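Local coordinates for CRISPR-associated endonuclease Cas12b (Alicyclobacillus acidoterrestris, PDB 5U31), which cuts target DNA as an RNA-guided CRISPR endonuclease that uses a divalent metal, recognises a protospacer adjacent motif and defends the bacterium against mobile genetic elements, at residues A[48-60]-A[373-385]. The protein carries 3 engineered substitutions. Residues are numbered along the deposited sequence; the frame is centred on the assembly and turned at random.
Sequences NLYRRSPNGDGEQ and NHAKMFATFTLPD. With nucleotides of chain B.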
loop_
_atom_site.group_PDB
_atom_site.type_symbol
_atom_site.label_atom_id
_atom_site.label_comp_id
_atom_site.label_asym_id
_atom_site.label_seq_id
_atom_site.Cartn_x
_atom_site.Cartn_y
_atom_site.Cartn_z
ATOM N N ASN A 48 8.705 27.269 -16.509
ATOM C CA ASN A 48 8.897 26.065 -17.309
ATOM C C ASN A 48 7.838 25.017 -16.993
ATOM O O ASN A 48 7.451 24.830 -15.837
ATOM C CB ASN A 48 10.286 25.471 -17.069
ATOM C CG ASN A 48 11.394 26.318 -17.650
ATOM O OD1 ASN A 48 11.153 27.188 -18.484
ATOM N ND2 ASN A 48 12.617 26.064 -17.217
ATOM N N LEU A 49 7.378 24.337 -18.040
ATOM C CA LEU A 49 6.517 23.167 -17.941
ATOM C C LEU A 49 7.323 21.939 -18.346
ATOM O O LEU A 49 8.014 21.962 -19.369
ATOM C CB LEU A 49 5.289 23.303 -18.848
ATOM C CG LEU A 49 4.100 24.189 -18.457
ATOM C CD1 LEU A 49 3.760 24.018 -16.988
ATOM C CD2 LEU A 49 4.358 25.646 -18.766
ATOM N N TYR A 50 7.237 20.872 -17.557
ATOM C CA TYR A 50 7.943 19.635 -17.868
ATOM C C TYR A 50 6.947 18.524 -18.170
ATOM O O TYR A 50 5.865 18.468 -17.577
ATOM C CB TYR A 50 8.870 19.221 -16.721
ATOM C CG TYR A 50 9.958 20.230 -16.442
ATOM C CD1 TYR A 50 11.200 20.137 -17.062
ATOM C CD2 TYR A 50 9.741 21.280 -15.570
ATOM C CE1 TYR A 50 12.191 21.061 -16.812
ATOM C CE2 TYR A 50 10.725 22.213 -15.316
ATOM C CZ TYR A 50 11.948 22.098 -15.937
ATOM O OH TYR A 50 12.926 23.028 -15.680
ATOM N N ARG A 51 7.318 17.640 -19.098
ATOM C CA ARG A 51 6.465 16.539 -19.523
ATOM C C ARG A 51 7.206 15.217 -19.379
ATOM O O ARG A 51 8.412 15.175 -19.121
ATOM C CB ARG A 51 5.999 16.711 -20.975
ATOM C CG ARG A 51 7.120 16.636 -21.998
ATOM C CD ARG A 51 6.581 16.650 -23.420
ATOM N NE ARG A 51 7.495 17.343 -24.321
ATOM C CZ ARG A 51 8.505 16.759 -24.956
ATOM N NH1 ARG A 51 9.290 17.475 -25.748
ATOM N NH2 ARG A 51 8.730 15.463 -24.798
ATOM N N ARG A 52 6.455 14.130 -19.557
ATOM C CA ARG A 52 7.034 12.792 -19.522
ATOM C C ARG A 52 7.978 12.592 -20.701
ATOM O O ARG A 52 7.622 12.868 -21.852
ATOM C CB ARG A 52 5.932 11.731 -19.544
ATOM C CG ARG A 52 5.215 11.536 -18.217
ATOM C CD ARG A 52 4.176 10.419 -18.296
ATOM N NE ARG A 52 2.946 10.830 -18.973
ATOM C CZ ARG A 52 2.670 10.592 -20.252
ATOM N NH1 ARG A 52 3.538 9.940 -21.016
ATOM N NH2 ARG A 52 1.521 11.006 -20.770
ATOM N N SER A 53 9.178 12.106 -20.413
ATOM C CA SER A 53 10.180 11.896 -21.449
ATOM C C SER A 53 9.834 10.664 -22.276
ATOM O O SER A 53 9.708 9.568 -21.713
ATOM C CB SER A 53 11.562 11.734 -20.830
ATOM O OG SER A 53 12.524 11.369 -21.806
ATOM N N PRO A 54 9.665 10.790 -23.587
ATOM C CA PRO A 54 9.566 9.606 -24.440
ATOM C C PRO A 54 10.953 9.042 -24.723
ATOM O O PRO A 54 11.977 9.624 -24.358
ATOM C CB PRO A 54 8.911 10.148 -25.712
ATOM C CG PRO A 54 9.405 11.555 -25.788
ATOM C CD PRO A 54 9.517 12.038 -24.358
ATOM N N ASN A 55 10.966 7.886 -25.388
ATOM C CA ASN A 55 12.207 7.194 -25.744
ATOM C C ASN A 55 13.049 6.900 -24.503
ATOM O O ASN A 55 14.277 7.007 -24.521
ATOM C CB ASN A 55 13.016 7.993 -26.772
ATOM C CG ASN A 55 12.149 8.580 -27.873
ATOM O OD1 ASN A 55 11.243 7.924 -28.386
ATOM N ND2 ASN A 55 12.423 9.828 -28.237
ATOM N N GLY A 56 12.381 6.529 -23.413
ATOM C CA GLY A 56 13.054 6.282 -22.154
ATOM C C GLY A 56 12.305 6.870 -20.976
ATOM O O GLY A 56 12.271 8.092 -20.801
ATOM N N ASP A 57 11.695 6.010 -20.164
ATOM C CA ASP A 57 10.928 6.444 -19.003
ATOM C C ASP A 57 11.865 6.618 -17.813
ATOM O O ASP A 57 12.586 5.686 -17.440
ATOM C CB ASP A 57 9.821 5.442 -18.678
ATOM C CG ASP A 57 9.133 5.738 -17.355
ATOM O OD1 ASP A 57 8.416 6.757 -17.264
ATOM O OD2 ASP A 57 9.310 4.946 -16.405
ATOM N N GLY A 58 11.850 7.808 -17.221
ATOM C CA GLY A 58 12.700 8.111 -16.088
ATOM C C GLY A 58 12.849 9.602 -15.874
ATOM O O GLY A 58 12.175 10.186 -15.019
ATOM N N GLU A 59 13.724 10.231 -16.653
ATOM C CA GLU A 59 13.905 11.670 -16.568
ATOM C C GLU A 59 12.717 12.384 -17.215
ATOM O O GLU A 59 11.743 11.768 -17.659
ATOM C CB GLU A 59 15.224 12.078 -17.221
ATOM C CG GLU A 59 16.460 11.632 -16.449
ATOM C CD GLU A 59 17.751 11.962 -17.172
ATOM O OE1 GLU A 59 17.761 12.167 -18.386
ATOM O OE2 GLU A 59 18.851 12.016 -16.428
ATOM N N GLN A 60 12.802 13.710 -17.264
ATOM C CA GLN A 60 11.740 14.534 -17.818
ATOM C C GLN A 60 12.359 15.629 -18.675
ATOM O O GLN A 60 13.501 16.042 -18.454
ATOM C CB GLN A 60 10.863 15.129 -16.704
ATOM C CG GLN A 60 11.657 15.594 -15.491
ATOM C CD GLN A 60 10.786 15.902 -14.287
ATOM O OE1 GLN A 60 9.612 15.533 -14.242
ATOM N NE2 GLN A 60 11.364 16.585 -13.298
ATOM N N ASN A 373 20.315 10.694 -8.350
ATOM C CA ASN A 373 20.458 10.703 -9.800
ATOM C C ASN A 373 19.128 10.506 -10.508
ATOM O O ASN A 373 19.002 10.867 -11.683
ATOM C CB ASN A 373 21.452 9.626 -10.236
ATOM C CG ASN A 373 22.848 9.881 -9.709
ATOM O OD1 ASN A 373 23.229 11.025 -9.459
ATOM N ND2 ASN A 373 23.618 8.815 -9.536
ATOM N N HIS A 374 18.135 9.947 -9.825
ATOM C CA HIS A 374 16.822 9.746 -10.410
ATOM C C HIS A 374 15.779 10.719 -9.884
ATOM O O HIS A 374 14.699 10.821 -10.475
ATOM C CB HIS A 374 16.357 8.303 -10.165
ATOM C CG HIS A 374 17.216 7.277 -10.834
ATOM N ND1 HIS A 374 17.099 5.927 -10.581
ATOM C CD2 HIS A 374 18.205 7.404 -11.750
ATOM C CE1 HIS A 374 17.980 5.267 -11.311
ATOM N NE2 HIS A 374 18.662 6.139 -12.030
ATOM N N ALA A 375 16.081 11.444 -8.811
ATOM C CA ALA A 375 15.099 12.337 -8.215
ATOM C C ALA A 375 14.705 13.436 -9.194
ATOM O O ALA A 375 15.547 14.014 -9.887
ATOM C CB ALA A 375 15.651 12.946 -6.926
ATOM N N LYS A 376 13.409 13.717 -9.251
ATOM C CA LYS A 376 12.913 14.799 -10.078
ATOM C C LYS A 376 13.024 16.118 -9.324
ATOM O O LYS A 376 13.118 16.158 -8.094
ATOM C CB LYS A 376 11.466 14.529 -10.498
ATOM C CG LYS A 376 11.276 13.127 -11.058
ATOM C CD LYS A 376 9.901 12.889 -11.652
ATOM C CE LYS A 376 9.778 11.432 -12.087
ATOM N NZ LYS A 376 8.541 11.151 -12.865
HETATM N N MSE A 377 13.032 17.206 -10.082
HETATM C CA MSE A 377 13.105 18.531 -9.491
HETATM C C MSE A 377 11.810 19.281 -9.734
HETATM O O MSE A 377 11.585 20.353 -9.168
HETATM C CB MSE A 377 14.282 19.316 -10.061
HETATM C CG MSE A 377 15.641 18.724 -9.747
HETATM SE SE MSE A 377 17.055 19.684 -10.686
HETATM C CE MSE A 377 17.422 18.398 -12.109
ATOM N N PHE A 378 10.958 18.715 -10.588
ATOM C CA PHE A 378 9.692 19.344 -10.928
ATOM C C PHE A 378 8.658 18.267 -11.215
ATOM O O PHE A 378 8.984 17.194 -11.724
ATOM C CB PHE A 378 9.821 20.270 -12.143
ATOM C CG PHE A 378 10.967 21.241 -12.057
ATOM C CD1 PHE A 378 10.828 22.437 -11.376
ATOM C CD2 PHE A 378 12.181 20.955 -12.662
ATOM C CE1 PHE A 378 11.878 23.334 -11.303
ATOM C CE2 PHE A 378 13.233 21.846 -12.594
ATOM C CZ PHE A 378 13.082 23.038 -11.912
ATOM N N ALA A 379 7.402 18.574 -10.898
ATOM C CA ALA A 379 6.304 17.649 -11.136
ATOM C C ALA A 379 5.804 17.803 -12.566
ATOM O O ALA A 379 5.450 18.909 -12.986
ATOM C CB ALA A 379 5.169 17.907 -10.146
ATOM N N THR A 380 5.776 16.697 -13.312
ATOM C CA THR A 380 5.337 16.748 -14.702
ATOM C C THR A 380 3.950 17.376 -14.808
ATOM O O THR A 380 3.112 17.249 -13.911
ATOM C CB THR A 380 5.324 15.352 -15.325
ATOM O OG1 THR A 380 4.349 14.538 -14.665
ATOM C CG2 THR A 380 6.684 14.702 -15.188
ATOM N N PHE A 381 3.727 18.077 -15.915
ATOM C CA PHE A 381 2.503 18.824 -16.167
ATOM C C PHE A 381 1.795 18.183 -17.349
ATOM O O PHE A 381 2.385 18.050 -18.426
ATOM C CB PHE A 381 2.816 20.296 -16.447
ATOM C CG PHE A 381 1.622 21.109 -16.868
ATOM C CD1 PHE A 381 0.731 21.593 -15.925
ATOM C CD2 PHE A 381 1.396 21.398 -18.205
ATOM C CE1 PHE A 381 -0.370 22.336 -16.307
ATOM C CE2 PHE A 381 0.297 22.143 -18.592
ATOM C CZ PHE A 381 -0.586 22.613 -17.641
ATOM N N THR A 382 0.546 17.768 -17.147
ATOM C CA THR A 382 -0.215 17.088 -18.189
ATOM C C THR A 382 -1.608 17.688 -18.270
ATOM O O THR A 382 -2.369 17.628 -17.298
ATOM C CB THR A 382 -0.302 15.579 -17.928
ATOM O OG1 THR A 382 -0.902 15.345 -16.651
ATOM C CG2 THR A 382 1.081 14.939 -17.967
ATOM N N LEU A 383 -1.939 18.255 -19.427
ATOM C CA LEU A 383 -3.274 18.784 -19.656
ATOM C C LEU A 383 -4.303 17.654 -19.640
ATOM O O LEU A 383 -3.989 16.513 -19.993
ATOM C CB LEU A 383 -3.344 19.508 -21.002
ATOM C CG LEU A 383 -2.628 20.834 -21.274
ATOM C CD1 LEU A 383 -2.864 21.804 -20.136
ATOM C CD2 LEU A 383 -1.139 20.633 -21.509
ATOM N N PRO A 384 -5.545 17.945 -19.253
ATOM C CA PRO A 384 -6.610 16.950 -19.412
ATOM C C PRO A 384 -6.881 16.663 -20.877
ATOM O O PRO A 384 -6.647 17.497 -21.756
ATOM C CB PRO A 384 -7.822 17.617 -18.755
ATOM C CG PRO A 384 -7.558 19.063 -18.902
ATOM C CD PRO A 384 -6.068 19.210 -18.715
ATOM N N ASP A 385 -7.385 15.460 -21.130
ATOM C CA ASP A 385 -7.767 15.034 -22.467
ATOM C C ASP A 385 -9.022 14.182 -22.371
ATOM O O ASP A 385 -9.181 13.414 -21.422
ATOM C CB ASP A 385 -6.651 14.243 -23.150
ATOM C CG ASP A 385 -7.080 13.677 -24.482
ATOM O OD1 ASP A 385 -7.144 14.451 -25.460
ATOM O OD2 ASP A 385 -7.369 12.465 -24.549
ATOM P P C B 99 5.725 13.350 -11.254
ATOM O OP1 C B 99 6.662 14.187 -12.045
ATOM O OP2 C B 99 5.212 12.081 -11.826
ATOM O "O5'" C B 99 6.422 12.994 -9.872
ATOM C "C5'" C B 99 6.774 14.023 -8.965
ATOM C "C4'" C B 99 6.940 13.492 -7.566
ATOM O "O4'" C B 99 5.664 13.045 -7.047
ATOM C "C3'" C B 99 7.848 12.285 -7.418
ATOM O "O3'" C B 99 9.215 12.655 -7.387
ATOM C "C2'" C B 99 7.355 11.653 -6.123
ATOM O "O2'" C B 99 7.890 12.349 -5.007
ATOM C "C1'" C B 99 5.853 11.940 -6.189
ATOM N N1 C B 99 5.058 10.800 -6.706
ATOM C C2 C B 99 4.636 9.797 -5.829
ATOM O O2 C B 99 4.956 9.866 -4.633
ATOM N N3 C B 99 3.895 8.769 -6.304
ATOM C C4 C B 99 3.563 8.729 -7.594
ATOM N N4 C B 99 2.828 7.706 -8.031
ATOM C C5 C B 99 3.967 9.744 -8.505
ATOM C C6 C B 99 4.701 10.753 -8.024
ATOM P P C B 98 0.548 12.941 -14.107
ATOM O OP1 C B 98 1.415 13.390 -15.222
ATOM O OP2 C B 98 0.064 11.536 -14.114
ATOM O "O5'" C B 98 1.302 13.228 -12.735
ATOM C "C5'" C B 98 1.765 14.533 -12.435
ATOM C "C4'" C B 98 2.122 14.671 -10.980
ATOM O "O4'" C B 98 0.994 14.307 -10.147
ATOM C "C3'" C B 98 3.245 13.780 -10.490
ATOM O "O3'" C B 98 4.515 14.309 -10.821
ATOM C "C2'" C B 98 2.983 13.715 -8.993
ATOM O "O2'" C B 98 3.445 14.891 -8.351
ATOM C "C1'" C B 98 1.453 13.716 -8.951
ATOM N N1 C B 98 0.894 12.350 -8.860
ATOM C C2 C B 98 0.985 11.667 -7.645
ATOM O O2 C B 98 1.529 12.219 -6.679
ATOM N N3 C B 98 0.483 10.419 -7.547
ATOM C C4 C B 98 -0.097 9.857 -8.602
ATOM N N4 C B 98 -0.576 8.625 -8.440
ATOM C C5 C B 98 -0.212 10.527 -9.853
ATOM C C6 C B 98 0.293 11.765 -9.938
ATOM P P G B 100 10.370 11.546 -7.532
ATOM O OP1 G B 100 11.686 12.242 -7.545
ATOM O OP2 G B 100 10.002 10.637 -8.649
ATOM O "O5'" G B 100 10.293 10.745 -6.162
ATOM C "C5'" G B 100 10.472 9.340 -6.119
ATOM C "C4'" G B 100 9.823 8.762 -4.891
ATOM O "O4'" G B 100 8.382 8.804 -5.038
ATOM C "C3'" G B 100 10.127 7.305 -4.599
ATOM O "O3'" G B 100 11.358 7.155 -3.915
ATOM C "C2'" G B 100 8.924 6.875 -3.774
ATOM O "O2'" G B 100 9.061 7.336 -2.438
ATOM C "C1'" G B 100 7.802 7.672 -4.435
ATOM N N9 G B 100 7.078 6.914 -5.474
ATOM C C8 G B 100 7.015 7.231 -6.810
ATOM N N7 G B 100 6.287 6.406 -7.509
ATOM C C5 G B 100 5.828 5.486 -6.575
ATOM C C6 G B 100 4.989 4.353 -6.746
ATOM O O6 G B 100 4.472 3.925 -7.787
ATOM N N1 G B 100 4.774 3.701 -5.537
ATOM C C2 G B 100 5.291 4.087 -4.326
ATOM N N2 G B 100 4.962 3.325 -3.273
ATOM N N3 G B 100 6.071 5.141 -4.153
ATOM C C4 G B 100 6.301 5.791 -5.313
#
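Tyr50 and Phe378 lay their rings almost parallel, planes at 8°, but displaced so that little of one ring covers the other; centroids are 4.5 Å apart, and Tyr50 CE2 sits over one face of Phe378, toward its rim. One residue earlier in the strand, Leu49 sets CD1 over a face of the Phe381 ring in a CH-pi contact, 3.9 Å from the centroid. Phe381 reaches it with CG anti to its own backbone N (chi1 174°), and its ring also meets Trp232 of helix 216-257. Two hydrogen bonds tie the segments: Phe381 N to Tyr50 O, 2.7 Å and close to straight, and Gln60 NE2 to Phe378 O, 2.9 Å and more bent, with the carbonyl oxygen near the amide plane of Gln60. The two-stranded antiparallel hairpin 49-52/60-64 of the REC1 domain thus packs on the extended chain that follows helix 358-374. That chain binds phosphates of the guide RNA through backbone amides: Lys376 N donates to OP1 of G100 of chain B at 2.8 Å, and Thr380 N to OP1 of C99 of chain B at 2.9 Å, both nearly straight. Thr380 OG1 adds a weak bond to OP1 of C98 of chain B, while the methyl CG2 of Thr380 packs beside the Gln60 amide.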